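Local structure of peptidase S15/CocE/NonD (Thaumarchaeota archaeon SCGC AB-539-E09, 4PF1) at residues Thr167-Ile172 / Asp275-Gln280. The protein probably acts as a serine aminopeptidase of the S15 family, releasing residues from the amino ends of peptides with an alpha/beta-hydrolase catalytic domain. Residues are numbered along the deposited sequence; the frame is centred on the assembly and turned at random.
Sequences TLMCTI and DKMLAQ
Leu168 meets Leu278 methyl to methyl, Leu168 CD2 lying 3.9 Å from Leu278 CD1, where two helices of the alpha/beta-hydrolase fold pack together through apolar side chains. The first, 162-169, probably follows the nucleophile elbow, since Ser161 just ahead of it fits a Ser-His-Asp triad; the second is the short helix 274-279. The two leucines cross at about a right angle, and Leu305 of helix 301-309 touches both. Met169 starts out pointing away from the second helix, but its chain bends at chi2 (-69°) and swings the thioether back, so that its CE comes to rest 3.9 Å from CE of Met277. A type I turn from Met169 to Ile172 then brings Thr171 round to Leu278. Its hydroxyl OG1 donates to Leu168 O at 2.7 Å, in the carbonyl plane, and that oxygen also accepts from Thr171 N. Thr171 OG1 also lies 3.4 Å from Leu278 CD2, a polar atom against a methyl. With a valine in place of Thr171, the hydroxyl is gone, and Leu168 O would probably be left with the backbone N-H of that residue as its one donor in this turn, the turn less firmly tied. Ile172 closes the contact, meeting Met277 tip to tip: its CD1 sits 3.7 Å from Met277 SD, and the same methyl is 3.8 Å from Leu278 CD2.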
loop_
_atom_site.group_PDB
_atom_site.type_symbol
_atom_site.label_atom_id
_atom_site.label_comp_id
_atom_site.label_asym_id
_atom_site.label_seq_id
_atom_site.Cartn_x
_atom_site.Cartn_y
_atom_site.Cartn_z
ATOM N N THR A 167 -2.606 -30.304 23.955
ATOM C CA THR A 167 -3.888 -30.090 24.645
ATOM C C THR A 167 -4.675 -31.419 24.688
ATOM O O THR A 167 -5.236 -31.767 25.729
ATOM C CB THR A 167 -4.680 -28.956 23.947
ATOM O OG1 THR A 167 -4.002 -27.714 24.144
ATOM C CG2 THR A 167 -6.118 -28.837 24.445
ATOM N N LEU A 168 -4.690 -32.165 23.561
ATOM C CA LEU A 168 -5.360 -33.466 23.475
ATOM C C LEU A 168 -4.705 -34.487 24.409
ATOM O O LEU A 168 -5.404 -35.309 25.007
ATOM C CB LEU A 168 -5.342 -34.002 22.034
ATOM C CG LEU A 168 -6.147 -33.228 20.990
ATOM C CD1 LEU A 168 -5.810 -33.711 19.597
ATOM C CD2 LEU A 168 -7.653 -33.342 21.245
ATOM N N MET A 169 -3.363 -34.419 24.549
ATOM C CA MET A 169 -2.603 -35.332 25.409
ATOM C C MET A 169 -2.895 -35.091 26.907
ATOM O O MET A 169 -2.677 -35.992 27.714
ATOM C CB MET A 169 -1.099 -35.225 25.124
ATOM C CG MET A 169 -0.674 -35.922 23.834
ATOM S SD MET A 169 -0.810 -37.726 23.942
ATOM C CE MET A 169 -0.214 -38.181 22.378
ATOM N N CYS A 170 -3.442 -33.900 27.266
ATOM C CA CYS A 170 -3.824 -33.563 28.649
ATOM C C CYS A 170 -5.023 -34.415 29.106
ATOM O O CYS A 170 -5.198 -34.631 30.308
ATOM C CB CYS A 170 -4.137 -32.073 28.782
ATOM S SG CYS A 170 -2.749 -30.975 28.391
ATOM N N THR A 171 -5.849 -34.876 28.145
ATOM C CA THR A 171 -7.079 -35.636 28.401
ATOM C C THR A 171 -6.821 -37.145 28.627
ATOM O O THR A 171 -7.755 -37.863 28.990
ATOM C CB THR A 171 -8.099 -35.415 27.265
ATOM O OG1 THR A 171 -7.683 -36.117 26.094
ATOM C CG2 THR A 171 -8.319 -33.950 26.950
ATOM N N ILE A 172 -5.575 -37.621 28.408
ATOM C CA ILE A 172 -5.207 -39.028 28.647
ATOM C C ILE A 172 -4.746 -39.147 30.099
ATOM O O ILE A 172 -3.817 -38.437 30.495
ATOM C CB ILE A 172 -4.135 -39.533 27.634
ATOM C CG1 ILE A 172 -4.596 -39.350 26.156
ATOM C CG2 ILE A 172 -3.708 -40.985 27.933
ATOM C CD1 ILE A 172 -5.945 -40.056 25.754
ATOM N N ASP A 275 -7.225 -39.392 16.531
ATOM C CA ASP A 275 -8.650 -39.738 16.505
ATOM C C ASP A 275 -8.847 -41.208 16.906
ATOM O O ASP A 275 -9.734 -41.514 17.700
ATOM C CB ASP A 275 -9.259 -39.463 15.112
ATOM C CG ASP A 275 -8.638 -40.261 13.981
ATOM O OD1 ASP A 275 -7.406 -40.153 13.783
ATOM O OD2 ASP A 275 -9.381 -40.989 13.295
ATOM N N LYS A 276 -7.985 -42.104 16.391
ATOM C CA LYS A 276 -8.043 -43.537 16.676
ATOM C C LYS A 276 -7.586 -43.819 18.117
ATOM O O LYS A 276 -8.204 -44.639 18.801
ATOM C CB LYS A 276 -7.204 -44.324 15.657
ATOM C CG LYS A 276 -7.801 -44.306 14.249
ATOM C CD LYS A 276 -6.826 -44.824 13.198
ATOM C CE LYS A 276 -7.408 -44.802 11.801
ATOM N NZ LYS A 276 -7.500 -43.420 11.249
ATOM N N MET A 277 -6.547 -43.091 18.590
ATOM C CA MET A 277 -6.006 -43.212 19.950
ATOM C C MET A 277 -7.041 -42.743 21.006
ATOM O O MET A 277 -7.342 -43.501 21.928
ATOM C CB MET A 277 -4.687 -42.416 20.076
ATOM C CG MET A 277 -3.912 -42.696 21.358
ATOM S SD MET A 277 -4.430 -41.648 22.748
ATOM C CE MET A 277 -3.535 -40.147 22.375
ATOM N N LEU A 278 -7.582 -41.506 20.864
ATOM C CA LEU A 278 -8.569 -40.944 21.807
ATOM C C LEU A 278 -9.870 -41.767 21.862
ATOM O O LEU A 278 -10.544 -41.772 22.898
ATOM C CB LEU A 278 -8.896 -39.479 21.466
ATOM C CG LEU A 278 -7.866 -38.438 21.916
ATOM C CD1 LEU A 278 -7.931 -37.206 21.051
ATOM C CD2 LEU A 278 -8.073 -38.051 23.363
ATOM N N ALA A 279 -10.213 -42.466 20.759
ATOM C CA ALA A 279 -11.406 -43.315 20.685
ATOM C C ALA A 279 -11.268 -44.542 21.587
ATOM O O ALA A 279 -12.270 -45.034 22.100
ATOM C CB ALA A 279 -11.652 -43.747 19.249
ATOM N N GLN A 280 -10.019 -45.011 21.805
ATOM C CA GLN A 280 -9.702 -46.175 22.645
ATOM C C GLN A 280 -9.511 -45.792 24.134
ATOM O O GLN A 280 -9.228 -46.666 24.959
ATOM C CB GLN A 280 -8.435 -46.884 22.123
ATOM C CG GLN A 280 -8.616 -47.576 20.774
ATOM C CD GLN A 280 -7.298 -48.010 20.179
ATOM O OE1 GLN A 280 -6.365 -47.214 20.009
ATOM N NE2 GLN A 280 -7.208 -49.278 19.807
#